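Local structure of acylneuraminate lyase (Mycoplasma synoviae, 4N4P) at residues I106-P111 with H122-E127; E127-A132 with L158-V163. The protein belongs to the dihydrodipicolinate synthetase family, whose members fold as a TIM barrel, and is built as an assembly of four chains. All coordinates share one frame; numbering follows the deposited sequence.

Interaction 1 of 2, residues I106-P111 with H122-E127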
loop_
_atom_site.group_PDB
_atom_site.type_symbol
_atom_site.label_atom_id
_atom_site.label_comp_id
_atom_site.label_asym_id
_atom_site.label_seq_id
_atom_site.Cartn_x
_atom_site.Cartn_y
_atom_site.Cartn_z
ATOM N N ILE A 106 14.230 -7.704 -28.508
ATOM C CA ILE A 106 13.056 -8.316 -27.913
ATOM C C ILE A 106 12.969 -7.819 -26.490
ATOM O O ILE A 106 13.936 -7.253 -25.954
ATOM C CB ILE A 106 13.111 -9.880 -27.918
ATOM C CG1 ILE A 106 14.422 -10.374 -27.278
ATOM C CG2 ILE A 106 12.918 -10.430 -29.338
ATOM C CD1 ILE A 106 14.538 -11.884 -27.126
ATOM N N SER A 107 11.796 -7.999 -25.879
ATOM C CA SER A 107 11.650 -7.715 -24.470
ATOM C C SER A 107 10.807 -8.845 -23.913
ATOM O O SER A 107 10.155 -9.567 -24.672
ATOM C CB SER A 107 10.964 -6.352 -24.241
ATOM O OG SER A 107 9.602 -6.443 -24.637
ATOM N N ALA A 108 10.796 -8.992 -22.591
ATOM C CA ALA A 108 9.937 -10.000 -21.966
ATOM C C ALA A 108 9.457 -9.463 -20.642
ATOM O O ALA A 108 10.262 -9.078 -19.785
ATOM C CB ALA A 108 10.683 -11.305 -21.761
ATOM N N ILE A 109 8.143 -9.423 -20.473
ATOM C CA ILE A 109 7.579 -9.054 -19.188
ATOM C C ILE A 109 8.075 -9.958 -18.046
ATOM O O ILE A 109 8.407 -11.125 -18.256
ATOM C CB ILE A 109 6.044 -9.071 -19.237
ATOM C CG1 ILE A 109 5.558 -10.451 -19.713
ATOM C CG2 ILE A 109 5.547 -8.014 -20.225
ATOM C CD1 ILE A 109 4.302 -10.826 -19.034
ATOM N N THR A 110 8.085 -9.416 -16.837
ATOM C CA THR A 110 8.259 -10.192 -15.618
ATOM C C THR A 110 7.220 -11.324 -15.565
ATOM O O THR A 110 6.048 -11.076 -15.836
ATOM C CB THR A 110 7.990 -9.275 -14.385
ATOM O OG1 THR A 110 8.714 -8.042 -14.530
ATOM C CG2 THR A 110 8.392 -9.951 -13.087
ATOM N N PRO A 111 7.635 -12.550 -15.168
ATOM C CA PRO A 111 6.641 -13.601 -14.928
ATOM C C PRO A 111 5.524 -13.069 -14.019
ATOM O O PRO A 111 5.790 -12.454 -12.989
ATOM C CB PRO A 111 7.454 -14.692 -14.240
ATOM C CG PRO A 111 8.847 -14.533 -14.813
ATOM C CD PRO A 111 9.008 -13.017 -14.873
ATOM N N HIS A 122 15.249 -14.496 -12.532
ATOM C CA HIS A 122 16.598 -14.552 -13.116
ATOM C C HIS A 122 16.714 -15.739 -14.075
ATOM O O HIS A 122 17.190 -15.598 -15.202
ATOM C CB HIS A 122 17.664 -14.637 -12.016
ATOM C CG HIS A 122 19.069 -14.572 -12.529
ATOM N ND1 HIS A 122 19.860 -13.450 -12.394
ATOM C CD2 HIS A 122 19.818 -15.487 -13.184
ATOM C CE1 HIS A 122 21.040 -13.684 -12.939
ATOM N NE2 HIS A 122 21.037 -14.907 -13.435
ATOM N N HIS A 123 16.256 -16.902 -13.625
ATOM C CA HIS A 123 16.348 -18.135 -14.409
ATOM C C HIS A 123 15.495 -18.063 -15.669
ATOM O O HIS A 123 15.885 -18.571 -16.726
ATOM C CB HIS A 123 15.943 -19.359 -13.558
ATOM C CG HIS A 123 16.200 -20.668 -14.243
ATOM N ND1 HIS A 123 17.405 -21.332 -14.148
ATOM C CD2 HIS A 123 15.428 -21.410 -15.072
ATOM C CE1 HIS A 123 17.354 -22.443 -14.866
ATOM N NE2 HIS A 123 16.165 -22.513 -15.440
ATOM N N TYR A 124 14.333 -17.405 -15.557
ATOM C CA TYR A 124 13.456 -17.165 -16.698
ATOM C C TYR A 124 14.181 -16.348 -17.758
ATOM O O TYR A 124 14.214 -16.732 -18.906
ATOM C CB TYR A 124 12.224 -16.450 -16.174
ATOM C CG TYR A 124 11.325 -15.696 -17.121
ATOM C CD1 TYR A 124 11.445 -14.301 -17.277
ATOM C CD2 TYR A 124 10.285 -16.352 -17.787
ATOM C CE1 TYR A 124 10.569 -13.587 -18.117
ATOM C CE2 TYR A 124 9.402 -15.658 -18.614
ATOM C CZ TYR A 124 9.531 -14.283 -18.768
ATOM O OH TYR A 124 8.620 -13.629 -19.580
ATOM N N TYR A 125 14.831 -15.251 -17.365
ATOM C CA TYR A 125 15.547 -14.464 -18.373
ATOM C C TYR A 125 16.760 -15.215 -18.949
ATOM O O TYR A 125 17.028 -15.156 -20.165
ATOM C CB TYR A 125 15.937 -13.123 -17.793
ATOM C CG TYR A 125 14.774 -12.160 -17.748
ATOM C CD1 TYR A 125 14.204 -11.659 -18.935
ATOM C CD2 TYR A 125 14.272 -11.720 -16.533
ATOM C CE1 TYR A 125 13.132 -10.746 -18.889
ATOM C CE2 TYR A 125 13.217 -10.820 -16.473
ATOM C CZ TYR A 125 12.656 -10.337 -17.648
ATOM O OH TYR A 125 11.623 -9.433 -17.554
ATOM N N GLU A 126 17.448 -15.962 -18.090
ATOM C CA GLU A 126 18.535 -16.847 -18.537
ATOM C C GLU A 126 18.071 -17.817 -19.631
ATOM O O GLU A 126 18.702 -17.947 -20.669
ATOM C CB GLU A 126 19.085 -17.655 -17.366
ATOM C CG GLU A 126 19.991 -16.912 -16.446
ATOM C CD GLU A 126 20.687 -17.860 -15.505
ATOM O OE1 GLU A 126 20.114 -18.188 -14.450
ATOM O OE2 GLU A 126 21.823 -18.263 -15.827
ATOM N N GLU A 127 16.971 -18.518 -19.389
ATOM C CA GLU A 127 16.458 -19.452 -20.386
ATOM C C GLU A 127 16.128 -18.750 -21.720
ATOM O O GLU A 127 16.443 -19.267 -22.779
ATOM C CB GLU A 127 15.230 -20.175 -19.853
ATOM C CG GLU A 127 15.516 -21.173 -18.761
ATOM C CD GLU A 127 14.448 -22.248 -18.697
ATOM O OE1 GLU A 127 13.886 -22.452 -17.602
ATOM O OE2 GLU A 127 14.158 -22.870 -19.744
HETATM O O HOH W 1 5.968 -13.593 -18.257
HETATM O O HOH W 2 11.253 -8.421 -14.986
#
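Y124 and Y125, neighbours on the helix, each donate a hydrogen bond to a carbonyl on segment 106-111. Y125 OH reaches A108 O at 2.6 Å, meeting it near the plane of its own ring but tilted 28° from the carbonyl plane. Y124 OH gives its proton to I109 O at 2.8 Å, within the plane of that carbonyl. Different first torsions bring both phenols here: Y124 sets CG opposite its backbone N (chi1 162°), whereas Y125 sets it opposite the carbonyl carbon (chi1 -78°).

The apolar part is a CH-pi contact, with P111 CG 3.5 Å from the Y124 ring centroid and almost straight above it; a rigid pyrrolidine suits this flat surface. A108 is small enough to fit against both tyrosines, its CB touching Y125 CE1 at 3.8 Å.

Water adds a third layer. One molecule donates to Y124 OH at 3.0 Å, and another donates to Y125 OH at 2.8 Å while also bonding T110 OG1. Each phenol donates to a carbonyl and accepts from a water, and Y125 OH also takes a weak bond from Y139 N. Long, rigid helix side chains thus satisfy the A108 and I109 carbonyls within this beta-alpha-beta unit.

Interaction 2 of 2, residues E127-A132 with L158-V163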
loop_
_atom_site.group_PDB
_atom_site.type_symbol
_atom_site.label_atom_id
_atom_site.label_comp_id
_atom_site.label_asym_id
_atom_site.label_seq_id
_atom_site.Cartn_x
_atom_site.Cartn_y
_atom_site.Cartn_z
ATOM N N GLU A 127 16.971 -18.518 -19.389
ATOM C CA GLU A 127 16.458 -19.452 -20.386
ATOM C C GLU A 127 16.128 -18.750 -21.720
ATOM O O GLU A 127 16.443 -19.267 -22.779
ATOM C CB GLU A 127 15.230 -20.175 -19.853
ATOM C CG GLU A 127 15.516 -21.173 -18.761
ATOM C CD GLU A 127 14.448 -22.248 -18.697
ATOM O OE1 GLU A 127 13.886 -22.452 -17.602
ATOM O OE2 GLU A 127 14.158 -22.870 -19.744
ATOM N N ILE A 128 15.493 -17.576 -21.672
ATOM C CA ILE A 128 15.163 -16.876 -22.921
ATOM C C ILE A 128 16.450 -16.493 -23.677
ATOM O O ILE A 128 16.519 -16.602 -24.891
ATOM C CB ILE A 128 14.277 -15.616 -22.704
ATOM C CG1 ILE A 128 13.004 -15.978 -21.931
ATOM C CG2 ILE A 128 13.918 -14.960 -24.080
ATOM C CD1 ILE A 128 12.247 -14.748 -21.350
ATOM N N SER A 129 17.474 -16.082 -22.942
ATOM C CA SER A 129 18.742 -15.635 -23.544
ATOM C C SER A 129 19.446 -16.719 -24.360
ATOM O O SER A 129 20.103 -16.422 -25.341
ATOM C CB SER A 129 19.692 -15.149 -22.453
ATOM O OG SER A 129 20.235 -16.243 -21.726
ATOM N N LYS A 130 19.316 -17.971 -23.944
ATOM C CA LYS A 130 19.963 -19.074 -24.665
ATOM C C LYS A 130 19.339 -19.340 -26.029
ATOM O O LYS A 130 19.965 -19.961 -26.887
ATOM C CB LYS A 130 19.921 -20.341 -23.827
ATOM C CG LYS A 130 21.165 -20.600 -22.997
ATOM C CD LYS A 130 21.138 -19.910 -21.672
ATOM C CE LYS A 130 21.920 -20.712 -20.631
ATOM N NZ LYS A 130 21.932 -19.967 -19.332
ATOM N N ALA A 131 18.104 -18.874 -26.236
ATOM C CA ALA A 131 17.336 -19.217 -27.438
ATOM C C ALA A 131 17.854 -18.592 -28.733
ATOM O O ALA A 131 17.762 -19.203 -29.801
ATOM C CB ALA A 131 15.849 -18.857 -27.244
ATOM N N ALA A 132 18.360 -17.365 -28.652
ATOM C CA ALA A 132 18.757 -16.620 -29.845
ATOM C C ALA A 132 19.619 -15.455 -29.437
ATOM O O ALA A 132 19.476 -14.916 -28.336
ATOM C CB ALA A 132 17.534 -16.100 -30.609
ATOM N N LEU A 158 20.330 -7.400 -15.421
ATOM C CA LEU A 158 20.896 -6.639 -16.553
ATOM C C LEU A 158 22.148 -7.285 -17.130
ATOM O O LEU A 158 22.511 -7.016 -18.277
ATOM C CB LEU A 158 21.226 -5.195 -16.122
ATOM C CG LEU A 158 20.004 -4.303 -15.872
ATOM C CD1 LEU A 158 20.369 -2.954 -15.210
ATOM C CD2 LEU A 158 19.271 -4.087 -17.197
ATOM N N GLU A 159 22.804 -8.114 -16.329
ATOM C CA GLU A 159 24.065 -8.742 -16.728
ATOM C C GLU A 159 23.889 -10.037 -17.508
ATOM O O GLU A 159 24.841 -10.559 -18.086
ATOM C CB GLU A 159 24.903 -9.040 -15.503
ATOM C CG GLU A 159 25.775 -7.886 -15.104
ATOM C CD GLU A 159 26.340 -8.076 -13.718
ATOM O OE1 GLU A 159 26.506 -9.247 -13.272
ATOM O OE2 GLU A 159 26.612 -7.039 -13.076
ATOM N N ILE A 160 22.664 -10.543 -17.542
ATOM C CA ILE A 160 22.359 -11.775 -18.279
ATOM C C ILE A 160 22.761 -11.656 -19.757
ATOM O O ILE A 160 22.636 -10.590 -20.367
ATOM C CB ILE A 160 20.858 -12.162 -18.076
ATOM C CG1 ILE A 160 20.654 -12.626 -16.629
ATOM C CG2 ILE A 160 20.392 -13.202 -19.097
ATOM C CD1 ILE A 160 19.172 -12.687 -16.146
ATOM N N LYS A 161 23.302 -12.742 -20.316
ATOM C CA LYS A 161 23.717 -12.759 -21.706
ATOM C C LYS A 161 22.647 -12.158 -22.634
ATOM O O LYS A 161 21.458 -12.487 -22.525
ATOM C CB LYS A 161 24.068 -14.197 -22.140
ATOM C CG LYS A 161 24.562 -14.298 -23.573
ATOM C CD LYS A 161 24.817 -15.767 -23.974
ATOM C CE LYS A 161 25.628 -15.849 -25.258
ATOM N NZ LYS A 161 24.795 -15.628 -26.469
ATOM N N ASN A 162 23.082 -11.237 -23.505
ATOM C CA ASN A 162 22.227 -10.587 -24.516
ATOM C C ASN A 162 21.313 -9.486 -23.984
ATOM O O ASN A 162 20.677 -8.793 -24.780
ATOM C CB ASN A 162 21.374 -11.580 -25.340
ATOM C CG ASN A 162 22.210 -12.549 -26.152
ATOM O OD1 ASN A 162 23.219 -12.170 -26.761
ATOM N ND2 ASN A 162 21.774 -13.813 -26.190
ATOM N N VAL A 163 21.251 -9.316 -22.665
ATOM C CA VAL A 163 20.452 -8.220 -22.102
ATOM C C VAL A 163 21.186 -6.895 -22.306
ATOM O O VAL A 163 22.332 -6.731 -21.842
ATOM C CB VAL A 163 20.104 -8.414 -20.614
ATOM C CG1 VAL A 163 19.398 -7.169 -20.067
ATOM C CG2 VAL A 163 19.197 -9.664 -20.412
HETATM O O HOH W 3 21.856 -17.175 -27.281
#
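S129 faces the turn 160-163 with its CB, which sits 3.2 Å from K161 O and 3.9 Å from I160 CG2. Its hydroxyl looks elsewhere: with chi1 at 74°, OG lies between the backbone N and the carbonyl carbon and bonds E126 O, one turn back in the helix. Serine is small enough to let the turn come close and pays for its buried hydroxyl within its own helix. I160 meets it with one branch, CG2 lying alongside CB and OG, while the side chain also packs on H122 and Y125 of the same helix.

N162, two residues on, directs its amide nitrogen at the last turn of the helix. ND2 stands 3.2 Å from S129 O, a weak hydrogen bond bent to 126°, and also makes a weak bond to D133 OD1. The turn is of type II, closed by V163 N to I160 O at 3.0 Å; its third position needs a positive phi, which N162 supplies at 77°, a conformation asparagine tolerates well. K161, at the second position, is extended to CE and turns at its last torsion, where NZ forms a salt bridge with D133 OD1.

A water donates to S129 O at 2.7 Å and accepts a weak bond from K161 NZ. Near the helix end, S129 O is therefore gripped by one good bond and one weak one. These contacts join the end of helix 118-131 to the loop leading into strand 163-168, and K161, paired with D133, probably also favours the partly negative carbonyl end of the helix.

Read from the N terminus, strand 105-108 leads into interaction 1, which closes a loop of ten residues when the chain returns on helix 118-131. The same helix then opens interaction 2, whose 25 intervening residues include strand 136-139 and most of helix 151-158 before the chain reaches 158-163. The contacts follow in series, neither nesting nor crossing, and E127 is the residue where one range passes into the next. They meet physically as well: I160 CD1 packs on Y125 CB at 3.7 Å, and I128 CD1 on A108 CB. Helix 118-131 is thereby tied to its preceding strand through its middle and to the approach to strand 163-168 near its C-terminal end.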